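Local structure of phosphatidylinositol-specific phospholipase C (Listeria monocytogenes, 2PLC) at residues V199-Q204 / K211-H216; G253-D258 / K266-N271. The protein is a bacterial phosphatidylinositol-specific phospholipase C, a member of the family whose X domain is related to the TIM-type beta/alpha barrels. All blocks are in the same frame, centred on the assembly; numbering follows the deposited sequence.

Contact 1: V199-Q204 / K211-H216; sequences VQTAYQ and KLFLNH
Thr201, on helix 199-204, sets its CG2 methyl against two side chains of strand 212-216, the ring of Phe213 and the amide of Asn215. The latter two residues are separated by one position in the strand and both point at the helix. CG2 stands 3.8 Å from Asn215 CG and 3.9 Å from Phe213 CD2. With OG1 beside the backbone N (chi1 -55°) and hydrogen-bonded to Glu197 O in its own helix, CG2 falls anti to that N and faces the strand, so the polar branch is satisfied within the helix while the methyl serves the interface.

Phe213 leans obliquely across the threonine and reaches farther along the helix. Its CE2 lies 4.0 Å from Gln204 CB, and CZ sits equally close to Gln204 O, whereas CD2 approaches Thr201 O at 3.8 Å. The ring thus covers backbone as well as side-chain atoms of the helical turn.

The Asn215 amide runs alongside Thr201, the two side chains pointing opposite ways as they pass. With CG anti to its backbone N (chi1 -159°), the asparagine extends from the strand and carries ND2 to 3.7 Å from Thr201 CB and 4.0 Å from Ala202 CB. There ND2 donates a hydrogen bond to Ile198 O, one residue before the segment.

The strand and helix segments run nearly antiparallel, at 162°, as expected where helix 191-207 returns the chain between the parallel strands 180-183 and 212-216 of a beta-alpha-beta crossover. The chemistry is divided accordingly: Thr201 and Phe213 supply apolar packing, and the buried Asn215 amide gives the strand a directional bond to the main chain of the helix, limiting how its side chain can rotate.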
ATOM      1  N   VAL A 199      17.587  -2.207   0.056  1.00 14.90           N
ATOM      2  CA  VAL A 199      18.298  -2.838  -1.059  1.00 16.87           C
ATOM      3  C   VAL A 199      18.261  -4.369  -0.994  1.00 16.32           C
ATOM      4  O   VAL A 199      17.994  -5.036  -1.999  1.00 18.99           O
ATOM      5  CB  VAL A 199      19.771  -2.351  -1.119  1.00 15.72           C
ATOM      6  CG1 VAL A 199      20.567  -3.168  -2.110  1.00 14.50           C
ATOM      7  CG2 VAL A 199      19.817  -0.890  -1.532  1.00 14.18           C
ATOM      8  N   GLN A 200      18.512  -4.923   0.189  1.00 19.82           N
ATOM      9  CA  GLN A 200      18.495  -6.372   0.372  1.00 15.91           C
ATOM     10  C   GLN A 200      17.121  -6.975   0.077  1.00 16.66           C
ATOM     11  O   GLN A 200      17.022  -8.012  -0.576  1.00 19.77           O
ATOM     12  CB  GLN A 200      18.937  -6.731   1.790  1.00 13.45           C
ATOM     13  CG  GLN A 200      20.409  -6.488   2.045  1.00 16.42           C
ATOM     14  CD  GLN A 200      20.809  -6.752   3.482  1.00 26.80           C
ATOM     15  OE1 GLN A 200      20.025  -7.290   4.268  1.00 26.04           O
ATOM     16  NE2 GLN A 200      22.034  -6.364   3.839  1.00 22.21           N
ATOM     17  N   THR A 201      16.065  -6.305   0.538  1.00 17.82           N
ATOM     18  CA  THR A 201      14.694  -6.768   0.334  1.00 15.36           C
ATOM     19  C   THR A 201      14.269  -6.670  -1.124  1.00 18.56           C
ATOM     20  O   THR A 201      13.523  -7.512  -1.615  1.00 25.32           O
ATOM     21  CB  THR A 201      13.721  -5.983   1.227  1.00 15.97           C
ATOM     22  OG1 THR A 201      14.159  -6.096   2.584  1.00 13.16           O
ATOM     23  CG2 THR A 201      12.302  -6.541   1.117  1.00 10.18           C
ATOM     24  N   ALA A 202      14.766  -5.649  -1.817  1.00 11.72           N
ATOM     25  CA  ALA A 202      14.457  -5.459  -3.228  1.00 15.37           C
ATOM     26  C   ALA A 202      15.169  -6.548  -4.020  1.00 22.22           C
ATOM     27  O   ALA A 202      14.638  -7.067  -5.000  1.00 18.67           O
ATOM     28  CB  ALA A 202      14.930  -4.101  -3.685  1.00 15.72           C
ATOM     29  N   TYR A 203      16.383  -6.875  -3.584  1.00 26.52           N
ATOM     30  CA  TYR A 203      17.185  -7.902  -4.226  1.00 27.90           C
ATOM     31  C   TYR A 203      16.485  -9.261  -4.127  1.00 29.15           C
ATOM     32  O   TYR A 203      16.329  -9.959  -5.128  1.00 26.39           O
ATOM     33  CB  TYR A 203      18.579  -7.949  -3.590  1.00 32.49           C
ATOM     34  CG  TYR A 203      19.388  -9.184  -3.930  1.00 40.85           C
ATOM     35  CD1 TYR A 203      19.881  -9.396  -5.224  1.00 39.62           C
ATOM     36  CD2 TYR A 203      19.646 -10.151  -2.958  1.00 41.00           C
ATOM     37  CE1 TYR A 203      20.607 -10.549  -5.537  1.00 46.58           C
ATOM     38  CE2 TYR A 203      20.368 -11.301  -3.257  1.00 52.00           C
ATOM     39  CZ  TYR A 203      20.843 -11.496  -4.545  1.00 52.39           C
ATOM     40  OH  TYR A 203      21.530 -12.656  -4.828  1.00 53.80           O
ATOM     41  N   GLN A 204      16.041  -9.616  -2.924  1.00 24.97           N
ATOM     42  CA  GLN A 204      15.350 -10.882  -2.702  1.00 27.10           C
ATOM     43  C   GLN A 204      14.027 -10.959  -3.464  1.00 28.68           C
ATOM     44  O   GLN A 204      13.652 -12.018  -3.972  1.00 30.35           O
ATOM     45  CB  GLN A 204      15.104 -11.102  -1.209  1.00 31.49           C
ATOM     46  CG  GLN A 204      16.379 -11.180  -0.398  1.00 40.09           C
ATOM     47  CD  GLN A 204      16.325 -12.247   0.679  1.00 48.41           C
ATOM     48  OE1 GLN A 204      16.740 -13.391   0.459  1.00 44.54           O
ATOM     49  NE2 GLN A 204      15.820 -11.879   1.855  1.00 43.55           N
ATOM     50  N   LYS A 211       5.754 -14.655  -3.921  1.00 36.46           N
ATOM     51  CA  LYS A 211       5.508 -13.923  -2.682  1.00 27.73           C
ATOM     52  C   LYS A 211       5.418 -12.422  -2.881  1.00 25.19           C
ATOM     53  O   LYS A 211       6.024 -11.868  -3.798  1.00 25.65           O
ATOM     54  CB  LYS A 211       6.598 -14.226  -1.650  1.00 31.96           C
ATOM     55  CG  LYS A 211       6.388 -15.515  -0.883  1.00 33.06           C
ATOM     56  CD  LYS A 211       7.506 -15.743   0.113  1.00 37.91           C
ATOM     57  CE  LYS A 211       7.129 -16.794   1.145  1.00 42.16           C
ATOM     58  NZ  LYS A 211       6.844 -18.129   0.552  1.00 54.74           N
ATOM     59  N   LEU A 212       4.629 -11.771  -2.032  1.00 20.62           N
ATOM     60  CA  LEU A 212       4.474 -10.322  -2.088  1.00 21.62           C
ATOM     61  C   LEU A 212       5.457  -9.685  -1.120  1.00 20.74           C
ATOM     62  O   LEU A 212       5.507 -10.060   0.050  1.00 23.87           O
ATOM     63  CB  LEU A 212       3.053  -9.903  -1.707  1.00 29.21           C
ATOM     64  CG  LEU A 212       2.012  -9.804  -2.818  1.00 24.63           C
ATOM     65  CD1 LEU A 212       0.683  -9.396  -2.217  1.00 28.19           C
ATOM     66  CD2 LEU A 212       2.455  -8.790  -3.859  1.00 27.47           C
ATOM     67  N   PHE A 213       6.264  -8.757  -1.625  1.00 16.21           N
ATOM     68  CA  PHE A 213       7.244  -8.058  -0.803  1.00 20.48           C
ATOM     69  C   PHE A 213       6.802  -6.624  -0.518  1.00 22.78           C
ATOM     70  O   PHE A 213       6.596  -5.836  -1.445  1.00 23.62           O
ATOM     71  CB  PHE A 213       8.609  -8.038  -1.490  1.00 18.74           C
ATOM     72  CG  PHE A 213       9.356  -9.342  -1.408  1.00 23.07           C
ATOM     73  CD1 PHE A 213       8.973 -10.431  -2.184  1.00 23.12           C
ATOM     74  CD2 PHE A 213      10.453  -9.475  -0.564  1.00 23.03           C
ATOM     75  CE1 PHE A 213       9.675 -11.634  -2.120  1.00 24.88           C
ATOM     76  CE2 PHE A 213      11.161 -10.672  -0.494  1.00 23.85           C
ATOM     77  CZ  PHE A 213      10.770 -11.752  -1.273  1.00 25.66           C
ATOM     78  N   LEU A 214       6.595  -6.318   0.762  1.00 16.23           N
ATOM     79  CA  LEU A 214       6.205  -4.979   1.191  1.00 12.29           C
ATOM     80  C   LEU A 214       7.485  -4.349   1.738  1.00 11.70           C
ATOM     81  O   LEU A 214       7.893  -4.614   2.863  1.00 17.36           O
ATOM     82  CB  LEU A 214       5.121  -5.045   2.275  1.00 15.55           C
ATOM     83  CG  LEU A 214       3.678  -5.459   1.934  1.00 21.74           C
ATOM     84  CD1 LEU A 214       3.063  -4.452   1.005  1.00 28.44           C
ATOM     85  CD2 LEU A 214       3.611  -6.843   1.319  1.00 21.02           C
ATOM     86  N   ASN A 215       8.129  -3.538   0.910  1.00 17.34           N
ATOM     87  CA  ASN A 215       9.391  -2.893   1.254  1.00 14.84           C
ATOM     88  C   ASN A 215       9.213  -1.431   1.706  1.00 13.47           C
ATOM     89  O   ASN A 215       9.098  -0.529   0.880  1.00 17.20           O
ATOM     90  CB  ASN A 215      10.299  -2.965   0.018  1.00 15.23           C
ATOM     91  CG  ASN A 215      11.771  -2.821   0.343  1.00 19.88           C
ATOM     92  OD1 ASN A 215      12.160  -2.551   1.482  1.00 26.97           O
ATOM     93  ND2 ASN A 215      12.605  -3.010  -0.669  1.00 19.65           N
ATOM     94  N   HIS A 216       9.205  -1.201   3.017  1.00 11.66           N
ATOM     95  CA  HIS A 216       9.049   0.148   3.559  1.00 12.78           C
ATOM     96  C   HIS A 216      10.291   1.024   3.493  1.00 12.31           C
ATOM     97  O   HIS A 216      11.320   0.713   4.096  1.00 16.30           O
ATOM     98  CB  HIS A 216       8.569   0.097   5.010  1.00  5.13           C
ATOM     99  CG  HIS A 216       7.141  -0.322   5.155  1.00 16.29           C
ATOM    100  ND1 HIS A 216       6.761  -1.642   5.258  1.00 15.12           N
ATOM    101  CD2 HIS A 216       5.997   0.403   5.181  1.00 14.77           C
ATOM    102  CE1 HIS A 216       5.444  -1.711   5.341  1.00 20.05           C
ATOM    103  NE2 HIS A 216       4.956  -0.485   5.296  1.00 15.34           N
TER

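Contact 2: G253-D258 / K266-N271; sequences GILIMD and KNIIKN
Ile268 overlaps Leu255 and Met257 with the end of its longer branch, bringing CD1 of helix 262-269 against both of these helix-facing side chains, two residues apart on strand 253-257. The approach to methionine is tip to tip: Ile268 CD1 is 3.7 Å from Met257 CE and 4.1 Å from Met257 SD. A bend at the last torsion of the methionine (chi3 -84°) turns the methyl away from a fully extended line.

Leu255 is met differently, the two side chains passing at a slant. One leucine methyl, CD1, takes up both branches of the isoleucine, lying 3.9 Å from Ile268 CD1 and 4.0 Å from Ile268 CG2. Ile268 CD1 also comes within 4.2 Å of Leu255 CB, placing the methyl beside the root of the leucine as well as its end. In Ile268 the outer chain is extended (chi2 178°), which lets CD1 span much of the gap between backbones whose nearest CA atoms, those of Leu255 and Ile268, remain 8.3 Å apart.

The patch is small and wholly apolar, and all three residues are buried. Val241 of helix 226-246 also packs on Leu255, and Ile268 touches Pro22 of strand 20-24. Three residues beyond Ile268, Asn271 hydrogen-bonds through its side chain to Ser20, Thr245 and Val249.

Strand 253-257 is the last strand of the chain, and it lies parallel to and alongside the first, strand 20-24. A helix that follows its strand and lays aliphatic side chains over it, while also reaching the adjoining strand, is characteristic of the beta/alpha units of a TIM-type barrel; here it is the final unit, whose strand lies beside the first and whose helix reaches Pro22 on it.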
ATOM      1  N   GLY A 253       8.912  -5.720  -6.239  1.00 19.94           N
ATOM      2  CA  GLY A 253       7.903  -5.724  -5.195  1.00 17.23           C
ATOM      3  C   GLY A 253       7.310  -4.348  -4.957  1.00 17.10           C
ATOM      4  O   GLY A 253       7.433  -3.452  -5.790  1.00 19.22           O
ATOM      5  N   ILE A 254       6.686  -4.182  -3.798  1.00 16.81           N
ATOM      6  CA  ILE A 254       6.045  -2.926  -3.421  1.00 14.30           C
ATOM      7  C   ILE A 254       6.966  -2.022  -2.606  1.00 11.01           C
ATOM      8  O   ILE A 254       7.374  -2.367  -1.494  1.00 12.40           O
ATOM      9  CB  ILE A 254       4.758  -3.196  -2.623  1.00 12.01           C
ATOM     10  CG1 ILE A 254       3.877  -4.183  -3.393  1.00 10.64           C
ATOM     11  CG2 ILE A 254       4.002  -1.891  -2.395  1.00 12.45           C
ATOM     12  CD1 ILE A 254       2.749  -4.752  -2.594  1.00 14.55           C
ATOM     13  N   LEU A 255       7.303  -0.874  -3.185  1.00  7.91           N
ATOM     14  CA  LEU A 255       8.170   0.116  -2.549  1.00 11.42           C
ATOM     15  C   LEU A 255       7.264   1.168  -1.915  1.00 14.48           C
ATOM     16  O   LEU A 255       6.670   2.001  -2.606  1.00 16.38           O
ATOM     17  CB  LEU A 255       9.123   0.724  -3.589  1.00 11.87           C
ATOM     18  CG  LEU A 255      10.034  -0.315  -4.275  1.00 18.25           C
ATOM     19  CD1 LEU A 255      10.923   0.331  -5.323  1.00 12.59           C
ATOM     20  CD2 LEU A 255      10.886  -1.032  -3.231  1.00 17.13           C
ATOM     21  N   ILE A 256       7.158   1.094  -0.590  1.00 13.23           N
ATOM     22  CA  ILE A 256       6.291   1.951   0.213  1.00 11.37           C
ATOM     23  C   ILE A 256       7.013   3.181   0.773  1.00 15.79           C
ATOM     24  O   ILE A 256       7.878   3.065   1.643  1.00 19.68           O
ATOM     25  CB  ILE A 256       5.661   1.098   1.340  1.00 10.60           C
ATOM     26  CG1 ILE A 256       5.170  -0.235   0.747  1.00  6.58           C
ATOM     27  CG2 ILE A 256       4.495   1.820   1.962  1.00  7.99           C
ATOM     28  CD1 ILE A 256       4.731  -1.234   1.762  1.00 10.86           C
ATOM     29  N   MET A 257       6.579   4.363   0.332  1.00 15.99           N
ATOM     30  CA  MET A 257       7.226   5.614   0.709  1.00 13.71           C
ATOM     31  C   MET A 257       6.415   6.712   1.398  1.00 19.99           C
ATOM     32  O   MET A 257       5.176   6.727   1.380  1.00 16.71           O
ATOM     33  CB  MET A 257       7.830   6.246  -0.553  1.00 15.35           C
ATOM     34  CG  MET A 257       8.642   5.308  -1.421  1.00 14.08           C
ATOM     35  SD  MET A 257       8.885   5.946  -3.074  1.00 22.55           S
ATOM     36  CE  MET A 257       7.355   5.411  -3.864  1.00 21.64           C
ATOM     37  N   ASP A 258       7.164   7.634   1.997  1.00 14.54           N
ATOM     38  CA  ASP A 258       6.641   8.837   2.632  1.00 14.78           C
ATOM     39  C   ASP A 258       7.086   9.907   1.641  1.00 17.46           C
ATOM     40  O   ASP A 258       8.166   9.790   1.055  1.00 18.61           O
ATOM     41  CB  ASP A 258       7.343   9.136   3.956  1.00 12.58           C
ATOM     42  CG  ASP A 258       6.834   8.301   5.100  1.00 16.86           C
ATOM     43  OD1 ASP A 258       5.685   7.811   5.040  1.00 18.97           O
ATOM     44  OD2 ASP A 258       7.591   8.157   6.083  1.00 17.89           O
ATOM     45  N   LYS A 266       7.287   7.532 -11.198  1.00 23.64           N
ATOM     46  CA  LYS A 266       7.383   7.156 -12.606  1.00 29.93           C
ATOM     47  C   LYS A 266       8.520   6.175 -12.868  1.00 25.55           C
ATOM     48  O   LYS A 266       8.356   5.208 -13.606  1.00 33.45           O
ATOM     49  CB  LYS A 266       7.585   8.392 -13.491  1.00 35.67           C
ATOM     50  CG  LYS A 266       6.325   9.186 -13.792  1.00 44.91           C
ATOM     51  CD  LYS A 266       6.612  10.277 -14.814  1.00 53.12           C
ATOM     52  CE  LYS A 266       5.367  11.076 -15.163  1.00 59.45           C
ATOM     53  NZ  LYS A 266       5.654  12.138 -16.172  1.00 66.40           N
ATOM     54  N   ASN A 267       9.676   6.438 -12.269  1.00 23.61           N
ATOM     55  CA  ASN A 267      10.835   5.577 -12.455  1.00 24.42           C
ATOM     56  C   ASN A 267      10.651   4.181 -11.887  1.00 22.92           C
ATOM     57  O   ASN A 267      11.218   3.220 -12.405  1.00 22.19           O
ATOM     58  CB  ASN A 267      12.094   6.246 -11.903  1.00 28.98           C
ATOM     59  CG  ASN A 267      12.582   7.368 -12.795  1.00 28.21           C
ATOM     60  OD1 ASN A 267      12.208   7.445 -13.962  1.00 29.56           O
ATOM     61  ND2 ASN A 267      13.423   8.239 -12.256  1.00 28.11           N
ATOM     62  N   ILE A 268       9.856   4.062 -10.827  1.00 19.54           N
ATOM     63  CA  ILE A 268       9.592   2.755 -10.236  1.00 19.62           C
ATOM     64  C   ILE A 268       8.665   1.994 -11.187  1.00 21.18           C
ATOM     65  O   ILE A 268       8.832   0.792 -11.401  1.00 28.39           O
ATOM     66  CB  ILE A 268       8.953   2.877  -8.834  1.00 17.43           C
ATOM     67  CG1 ILE A 268       9.954   3.499  -7.864  1.00 13.73           C
ATOM     68  CG2 ILE A 268       8.515   1.510  -8.324  1.00 17.66           C
ATOM     69  CD1 ILE A 268       9.410   3.705  -6.469  1.00 17.21           C
ATOM     70  N   ILE A 269       7.717   2.714 -11.783  1.00 21.15           N
ATOM     71  CA  ILE A 269       6.780   2.125 -12.743  1.00 23.56           C
ATOM     72  C   ILE A 269       7.546   1.640 -13.982  1.00 26.44           C
ATOM     73  O   ILE A 269       7.292   0.540 -14.486  1.00 21.98           O
ATOM     74  CB  ILE A 269       5.706   3.150 -13.188  1.00 18.91           C
ATOM     75  CG1 ILE A 269       4.769   3.481 -12.026  1.00 19.70           C
ATOM     76  CG2 ILE A 269       4.909   2.615 -14.378  1.00 20.45           C
ATOM     77  CD1 ILE A 269       3.820   4.634 -12.318  1.00 20.12           C
ATOM     78  N   LYS A 270       8.492   2.458 -14.452  1.00 25.38           N
ATOM     79  CA  LYS A 270       9.294   2.128 -15.627  1.00 29.87           C
ATOM     80  C   LYS A 270      10.114   0.850 -15.468  1.00 32.03           C
ATOM     81  O   LYS A 270      10.569   0.279 -16.462  1.00 37.61           O
ATOM     82  CB  LYS A 270      10.210   3.290 -16.012  1.00 30.35           C
ATOM     83  CG  LYS A 270       9.497   4.456 -16.665  1.00 41.81           C
ATOM     84  CD  LYS A 270      10.507   5.436 -17.248  1.00 53.38           C
ATOM     85  CE  LYS A 270       9.829   6.569 -18.006  1.00 62.57           C
ATOM     86  NZ  LYS A 270      10.809   7.411 -18.756  1.00 66.41           N
ATOM     87  N   ASN A 271      10.302   0.398 -14.229  1.00 28.77           N
ATOM     88  CA  ASN A 271      11.054  -0.831 -13.988  1.00 29.00           C
ATOM     89  C   ASN A 271      10.344  -2.056 -14.567  1.00 25.98           C
ATOM     90  O   ASN A 271      10.992  -3.046 -14.883  1.00 31.72           O
ATOM     91  CB  ASN A 271      11.317  -1.042 -12.495  1.00 22.86           C
ATOM     92  CG  ASN A 271      12.149  -2.283 -12.222  1.00 19.94           C
ATOM     93  OD1 ASN A 271      11.637  -3.290 -11.748  1.00 20.82           O
ATOM     94  ND2 ASN A 271      13.439  -2.219 -12.539  1.00 25.47           N
TER

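The two contacts follow one another along the chain, contact 1 closing before contact 2 opens, and their centres lie 11 Å apart. Both are built on the four-stranded parallel sheet, in which strands 212-216 and 253-257 are direct neighbours. They are joined by probable backbone hydrogen bonds, Asn215 N to Ile254 O at 2.8 Å and Ile254 N to Phe213 O at 2.9 Å, and by packing of Leu214 on Ile254. Helix 226-246 connects the two strands and touches both contacts, through Ala202 and Leu255. Together they attach helices 191-207 and 262-269 to successive strands, consistent with the repeating beta/alpha layout of the barrel.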